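Local coordinates for protein 3-methylornithine synthase (Methanosarcina barkeri, PDB 3T7V) that isomerises L-lysine to (3R)-3-methyl-D-ornithine by radical chemistry with a [4Fe-4S] cluster and S-adenosylmethionine, a step in pyrrolysine biosynthesis, at residues C71-Y79 with R179-F187. Numbering follows the deposited sequence.
With SF4 (iron/sulfur cluster), chain B; SAM (S-adenosylmethionine), chain C.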
ATOM      1  N   CYS A  71     -18.074  -5.274   1.762  1.00 11.83           N
ATOM      2  CA  CYS A  71     -17.237  -5.896   2.811  1.00 12.61           C
ATOM      3  C   CYS A  71     -18.093  -6.428   3.932  1.00 13.19           C
ATOM      4  O   CYS A  71     -18.999  -5.727   4.388  1.00 15.44           O
ATOM      5  CB  CYS A  71     -16.260  -4.908   3.332  1.00 12.34           C
ATOM      6  SG  CYS A  71     -14.988  -5.793   4.338  1.00 11.53           S
ATOM      7  N   LYS A  72     -17.733  -7.605   4.421  1.00 12.38           N
ATOM      8  CA  LYS A  72     -18.420  -8.192   5.570  1.00 13.36           C
ATOM      9  C   LYS A  72     -17.760  -7.833   6.931  1.00 14.06           C
ATOM     10  O   LYS A  72     -18.280  -8.179   7.983  1.00 18.03           O
ATOM     11  CB  LYS A  72     -18.547  -9.722   5.363  1.00 15.39           C
ATOM     12  CG  LYS A  72     -17.224 -10.485   5.398  1.00 16.36           C
ATOM     13  CD  LYS A  72     -17.499 -11.882   4.671  1.00 24.83           C
ATOM     14  CE  LYS A  72     -16.208 -12.713   4.681  1.00 24.70           C
ATOM     15  NZ  LYS A  72     -16.014 -13.235   6.035  1.00 31.40           N
ATOM     16  N   ASN A  73     -16.587  -7.236   6.885  1.00 13.50           N
ATOM     17  CA  ASN A  73     -15.820  -6.925   8.130  1.00 12.66           C
ATOM     18  C   ASN A  73     -16.215  -5.537   8.679  1.00 13.15           C
ATOM     19  O   ASN A  73     -16.925  -4.748   8.011  1.00 16.71           O
ATOM     20  CB  ASN A  73     -14.304  -6.942   7.858  1.00 13.73           C
ATOM     21  CG  ASN A  73     -13.702  -8.323   7.854  1.00 17.12           C
ATOM     22  OD1 ASN A  73     -12.475  -8.454   7.460  1.00 20.28           O
ATOM     23  ND2 ASN A  73     -14.414  -9.296   8.367  1.00 18.50           N
ATOM     24  N   GLN A  74     -15.753  -5.269   9.889  1.00 13.92           N
ATOM     25  CA  GLN A  74     -16.229  -4.085  10.638  1.00 14.52           C
ATOM     26  C   GLN A  74     -15.066  -3.260  11.149  1.00 14.77           C
ATOM     27  O   GLN A  74     -15.020  -2.785  12.305  1.00 17.37           O
ATOM     28  CB  GLN A  74     -17.309  -4.402  11.710  1.00 20.58           C
ATOM     29  CG  GLN A  74     -16.818  -5.355  12.683  1.00 23.79           C
ATOM     30  CD  GLN A  74     -17.941  -5.665  13.707  1.00 30.35           C
ATOM     31  OE1 GLN A  74     -18.489  -4.761  14.371  1.00 37.37           O
ATOM     32  NE2 GLN A  74     -18.388  -6.883  13.656  1.00 36.64           N
ATOM     33  N   CYS A  75     -14.048  -3.082  10.313  1.00 11.86           N
ATOM     34  CA  CYS A  75     -12.932  -2.235  10.713  1.00 11.39           C
ATOM     35  C   CYS A  75     -13.383  -0.841  11.125  1.00 12.58           C
ATOM     36  O   CYS A  75     -14.136  -0.175  10.443  1.00 15.67           O
ATOM     37  CB  CYS A  75     -11.912  -2.146   9.605  1.00 11.74           C
ATOM     38  SG  CYS A  75     -11.212  -3.728   9.089  1.00 12.75           S
ATOM     39  N   SER A  76     -12.828  -0.388  12.259  1.00 12.60           N
ATOM     40  CA  SER A  76     -13.337   0.886  12.833  1.00 13.55           C
ATOM     41  C   SER A  76     -12.915   2.129  12.042  1.00 13.63           C
ATOM     42  O   SER A  76     -13.498   3.183  12.176  1.00 15.57           O
ATOM     43  CB  SER A  76     -12.965   0.985  14.284  1.00 14.94           C
ATOM     44  OG  SER A  76     -11.591   0.946  14.365  1.00 16.58           O
ATOM     45  N   PHE A  77     -11.866   1.968  11.262  1.00 13.12           N
ATOM     46  CA  PHE A  77     -11.225   3.077  10.532  1.00 14.40           C
ATOM     47  C   PHE A  77     -11.746   3.213   9.073  1.00 12.57           C
ATOM     48  O   PHE A  77     -11.448   4.227   8.411  1.00 13.73           O
ATOM     49  CB  PHE A  77      -9.669   2.885  10.482  1.00 14.36           C
ATOM     50  CG  PHE A  77      -9.239   1.559   9.972  1.00 12.19           C
ATOM     51  CD1 PHE A  77      -9.047   1.343   8.586  1.00 12.24           C
ATOM     52  CD2 PHE A  77      -9.043   0.495  10.859  1.00 14.06           C
ATOM     53  CE1 PHE A  77      -8.688   0.072   8.142  1.00 14.26           C
ATOM     54  CE2 PHE A  77      -8.571  -0.739  10.429  1.00 14.37           C
ATOM     55  CZ  PHE A  77      -8.446  -0.969   9.036  1.00 13.79           C
ATOM     56  N   CYS A  78     -12.409   2.143   8.546  1.00 11.37           N
ATOM     57  CA  CYS A  78     -12.582   2.082   7.118  1.00 11.53           C
ATOM     58  C   CYS A  78     -13.982   2.479   6.686  1.00 11.57           C
ATOM     59  O   CYS A  78     -14.973   2.013   7.246  1.00 11.89           O
ATOM     60  CB  CYS A  78     -12.364   0.613   6.703  1.00 12.16           C
ATOM     61  SG  CYS A  78     -12.478   0.407   4.904  1.00 12.13           S
ATOM     62  N   TYR A  79     -14.052   3.347   5.684  1.00 11.45           N
ATOM     63  CA  TYR A  79     -15.376   3.798   5.178  1.00 11.94           C
ATOM     64  C   TYR A  79     -16.228   2.604   4.722  1.00 12.06           C
ATOM     65  O   TYR A  79     -17.472   2.706   4.741  1.00 12.77           O
ATOM     66  CB  TYR A  79     -15.104   4.682   3.971  1.00 13.29           C
ATOM     67  CG  TYR A  79     -16.338   5.355   3.382  1.00 13.05           C
ATOM     68  CD1 TYR A  79     -17.015   6.375   4.121  1.00 14.72           C
ATOM     69  CD2 TYR A  79     -16.828   4.937   2.181  1.00 15.39           C
ATOM     70  CE1 TYR A  79     -18.146   6.992   3.556  1.00 17.16           C
ATOM     71  CE2 TYR A  79     -17.922   5.583   1.607  1.00 16.44           C
ATOM     72  CZ  TYR A  79     -18.552   6.593   2.313  1.00 17.70           C
ATOM     73  OH  TYR A  79     -19.656   7.198   1.736  1.00 23.64           O
ATOM     74  N   ARG A 179      -6.760  -4.783  18.089  1.00 13.37           N
ATOM     75  CA  ARG A 179      -8.125  -5.228  18.332  1.00 13.35           C
ATOM     76  C   ARG A 179      -9.179  -4.099  18.283  1.00 13.67           C
ATOM     77  O   ARG A 179     -10.369  -4.414  18.092  1.00 16.56           O
ATOM     78  CB  ARG A 179      -8.190  -5.855  19.756  1.00 17.10           C
ATOM     79  CG  ARG A 179      -7.840  -4.886  20.867  1.00 19.78           C
ATOM     80  CD  ARG A 179      -7.571  -5.658  22.198  1.00 26.18           C
ATOM     81  NE  ARG A 179      -8.792  -6.367  22.637  1.00 27.11           N
ATOM     82  CZ  ARG A 179      -9.793  -5.773  23.331  1.00 37.75           C
ATOM     83  NH1 ARG A 179      -9.748  -4.458  23.602  1.00 33.64           N
ATOM     84  NH2 ARG A 179     -10.861  -6.476  23.761  1.00 37.08           N
ATOM     85  N   LYS A 180      -8.762  -2.813  18.410  1.00 13.64           N
ATOM     86  CA  LYS A 180      -9.693  -1.691  18.259  1.00 15.51           C
ATOM     87  C   LYS A 180      -9.896  -1.263  16.833  1.00 14.58           C
ATOM     88  O   LYS A 180     -10.842  -0.511  16.544  1.00 18.44           O
ATOM     89  CB  LYS A 180      -9.114  -0.405  19.001  1.00 18.58           C
ATOM     90  CG  LYS A 180      -8.838  -0.639  20.481  1.00 24.02           C
ATOM     91  CD  LYS A 180      -8.319   0.698  21.157  1.00 26.64           C
ATOM     92  CE  LYS A 180      -7.745   0.566  22.513  1.00 36.64           C
ATOM     93  NZ  LYS A 180      -7.675   2.029  22.753  1.00 42.17           N
ATOM     94  N   LEU A 181      -8.965  -1.687  15.966  1.00 12.82           N
ATOM     95  CA  LEU A 181      -8.962  -1.305  14.543  1.00 12.50           C
ATOM     96  C   LEU A 181      -9.582  -2.400  13.677  1.00 12.24           C
ATOM     97  O   LEU A 181     -10.660  -2.203  13.099  1.00 12.33           O
ATOM     98  CB  LEU A 181      -7.517  -0.993  14.068  1.00 13.54           C
ATOM     99  CG  LEU A 181      -6.861   0.211  14.771  1.00 15.18           C
ATOM    100  CD1 LEU A 181      -5.425   0.404  14.245  1.00 16.35           C
ATOM    101  CD2 LEU A 181      -7.741   1.460  14.704  1.00 16.67           C
ATOM    102  N   ARG A 182      -8.917  -3.533  13.593  1.00 12.10           N
ATOM    103  CA  ARG A 182      -9.429  -4.685  12.804  1.00 12.43           C
ATOM    104  C   ARG A 182     -10.326  -5.516  13.695  1.00 12.77           C
ATOM    105  O   ARG A 182      -9.990  -6.660  14.085  1.00 13.30           O
ATOM    106  CB  ARG A 182      -8.292  -5.499  12.168  1.00 13.08           C
ATOM    107  CG  ARG A 182      -7.787  -4.713  10.920  1.00 14.19           C
ATOM    108  CD  ARG A 182      -6.892  -5.602  10.040  1.00 15.63           C
ATOM    109  NE  ARG A 182      -6.623  -4.933   8.756  1.00 14.51           N
ATOM    110  CZ  ARG A 182      -7.507  -4.898   7.754  1.00 13.38           C
ATOM    111  NH1 ARG A 182      -8.562  -5.694   7.731  1.00 12.75           N
ATOM    112  NH2 ARG A 182      -7.251  -4.198   6.670  1.00 16.13           N
ATOM    113  N   VAL A 183     -11.488  -4.947  13.980  1.00 13.21           N
ATOM    114  CA  VAL A 183     -12.411  -5.528  14.995  1.00 13.60           C
ATOM    115  C   VAL A 183     -12.828  -6.926  14.581  1.00 14.17           C
ATOM    116  O   VAL A 183     -13.327  -7.167  13.466  1.00 16.59           O
ATOM    117  CB  VAL A 183     -13.649  -4.611  15.127  1.00 15.60           C
ATOM    118  CG1 VAL A 183     -14.603  -5.266  16.110  1.00 19.67           C
ATOM    119  CG2 VAL A 183     -13.187  -3.256  15.622  1.00 18.12           C
ATOM    120  N   GLY A 184     -12.635  -7.855  15.515  1.00 13.32           N
ATOM    121  CA  GLY A 184     -13.127  -9.234  15.303  1.00 14.74           C
ATOM    122  C   GLY A 184     -12.210 -10.106  14.435  1.00 14.35           C
ATOM    123  O   GLY A 184     -12.535 -11.277  14.147  1.00 18.28           O
ATOM    124  N   GLN A 185     -11.076  -9.536  13.980  1.00 12.42           N
ATOM    125  CA  GLN A 185     -10.190 -10.281  13.120  1.00 14.00           C
ATOM    126  C   GLN A 185      -9.006 -10.821  13.925  1.00 14.28           C
ATOM    127  O   GLN A 185      -8.540 -10.128  14.834  1.00 15.16           O
ATOM    128  CB  GLN A 185      -9.655  -9.338  12.003  1.00 14.40           C
ATOM    129  CG  GLN A 185     -10.826  -9.019  11.096  1.00 14.50           C
ATOM    130  CD  GLN A 185     -10.505  -7.786  10.302  1.00 14.84           C
ATOM    131  OE1 GLN A 185      -9.463  -7.728   9.648  1.00 16.84           O
ATOM    132  NE2 GLN A 185     -11.370  -6.756  10.429  1.00 17.89           N
ATOM    133  N   SER A 186      -8.574 -12.053  13.601  1.00 14.40           N
ATOM    134  CA  SER A 186      -7.400 -12.637  14.241  1.00 14.28           C
ATOM    135  C   SER A 186      -6.159 -11.764  13.912  1.00 14.73           C
ATOM    136  O   SER A 186      -5.937 -11.378  12.755  1.00 18.67           O
ATOM    137  CB  SER A 186      -7.244 -14.059  13.503  1.00 16.97           C
ATOM    138  OG  SER A 186      -6.116 -14.628  14.005  1.00 22.36           O
ATOM    139  N   PHE A 187      -5.284 -11.622  14.896  1.00 14.89           N
ATOM    140  CA  PHE A 187      -4.020 -10.991  14.646  1.00 13.83           C
ATOM    141  C   PHE A 187      -3.128 -12.000  13.883  1.00 15.00           C
ATOM    142  O   PHE A 187      -2.546 -11.667  12.806  1.00 15.62           O
ATOM    143  CB  PHE A 187      -3.401 -10.637  15.983  1.00 15.64           C
ATOM    144  CG  PHE A 187      -2.100  -9.863  15.831  1.00 15.78           C
ATOM    145  CD1 PHE A 187      -2.139  -8.471  15.857  1.00 17.16           C
ATOM    146  CD2 PHE A 187      -0.891 -10.537  15.664  1.00 19.60           C
ATOM    147  CE1 PHE A 187      -0.953  -7.721  15.695  1.00 19.14           C
ATOM    148  CE2 PHE A 187       0.304  -9.809  15.562  1.00 22.21           C
ATOM    149  CZ  PHE A 187       0.272  -8.404  15.565  1.00 23.35           C
TER
HETATM  150 FE1  SF4 B 991     -10.605  -4.134   4.185  1.00 13.89          FE
HETATM  151 FE2  SF4 B 991     -13.310  -4.322   4.842  1.00 12.52          FE
HETATM  152 FE3  SF4 B 991     -12.184  -1.903   4.925  1.00 12.73          FE
HETATM  153 FE4  SF4 B 991     -11.576  -3.683   6.781  1.00 12.79          FE
HETATM  154  S1  SF4 B 991     -13.637  -2.813   6.450  1.00 13.27           S
HETATM  155  S2  SF4 B 991     -10.103  -2.390   5.634  1.00 12.39           S
HETATM  156  S3  SF4 B 991     -11.602  -5.640   5.680  1.00 12.75           S
HETATM  157  S4  SF4 B 991     -12.478  -3.132   3.082  1.00 12.52           S
HETATM  158  N   SAM C 992     -10.372  -5.483   2.483  1.00 18.22           N
HETATM  159  CA  SAM C 992      -9.051  -5.878   2.335  1.00 16.65           C
HETATM  160  C   SAM C 992      -8.202  -5.665   3.523  1.00 15.13           C
HETATM  161  O   SAM C 992      -8.666  -5.079   4.523  1.00 15.50           O
HETATM  162  OXT SAM C 992      -7.042  -6.208   3.512  1.00 14.39           O
HETATM  163  CB  SAM C 992      -8.325  -5.017   1.571  1.00 20.95           C
HETATM  164  CG  SAM C 992      -8.474  -3.553   1.667  0.50 25.16           C
HETATM  165  SD  SAM C 992      -6.868  -2.697   1.962  0.50 28.46           S
HETATM  166  CE  SAM C 992      -6.710  -1.752   0.471  0.50 34.42           C
HETATM  167  C5' SAM C 992      -7.362  -1.434   3.114  0.50 26.78           C
HETATM  168  C4' SAM C 992      -6.346  -1.007   3.873  1.00 22.74           C
HETATM  169  O4' SAM C 992      -6.612   0.425   3.306  1.00 19.41           O
HETATM  170  C3' SAM C 992      -6.434  -1.182   5.187  1.00 22.35           C
HETATM  171  O3' SAM C 992      -5.411  -2.187   5.188  1.00 18.65           O
HETATM  172  C2' SAM C 992      -5.747   0.160   5.474  1.00 20.44           C
HETATM  173  O2' SAM C 992      -4.300   0.053   5.675  1.00 21.87           O
HETATM  174  C1' SAM C 992      -6.075   1.197   4.385  1.00 16.59           C
HETATM  175  N9  SAM C 992      -7.222   2.067   4.839  1.00 14.80           N
HETATM  176  C8  SAM C 992      -8.544   1.766   5.012  1.00 13.94           C
HETATM  177  N7  SAM C 992      -9.177   2.833   5.477  1.00 13.08           N
HETATM  178  C5  SAM C 992      -8.254   3.847   5.595  1.00 12.46           C
HETATM  179  C6  SAM C 992      -8.334   5.154   6.099  1.00 12.45           C
HETATM  180  N6  SAM C 992      -9.469   5.680   6.562  1.00 13.57           N
HETATM  181  N1  SAM C 992      -7.238   5.926   6.045  1.00 13.50           N
HETATM  182  C2  SAM C 992      -6.044   5.440   5.596  1.00 14.72           C
HETATM  183  N3  SAM C 992      -5.903   4.148   5.211  1.00 14.37           N
HETATM  184  C4  SAM C 992      -7.031   3.371   5.196  1.00 13.32           C
HETATM  185  O   HOH W   1     -14.436  -7.455  11.240  1.00 29.15           O
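Gln185 reaches across to the cluster ligand Cys75: Gln185 NE2 donates to Cys75 SG at 3.3 Å in a nearly straight bond (167°), with the sulfur lying in the amide plane. The same SG binds iron FE4 of the cluster, and the N-H...S bond probably draws some negative charge from the thiolate. Both ends of this amide are used, since Gln185 OE1 accepts a 2.9 Å bond from Arg182 NH1 on a lone pair. A water takes a second N-H of Gln185 NE2 as well as Gln74 N, and donates to Val183 O, bridging the two backbones.

Arg182 extends from CG to NE and brings NH2 within 2.7 Å of the S-adenosylmethionine carboxylate atom O, itself a ligand of iron FE1; NH2 also pairs with Glu171. Phe77 CZ lies over one guanidinium face, while its CE2 packs 3.8 Å from Leu181 CB.

Farther along, Ser76 bonds to two successive carbonyls. Ser76 N donates to Leu181 O at 2.9 Å, and Ser76 OG, placed by chi1 60° between the backbone N and carbonyl carbon, donates to Lys180 O at 2.7 Å.

Cys71, Cys75 and Cys78 form the CxxxCxxC motif of radical SAM enzymes. Their loop follows barrel strand 58-68 and leads toward helix 93-103; here it meets the turn joining helices 175-181 and 187-200, which lie between parallel strands 163-167 and 203-210 in sequence.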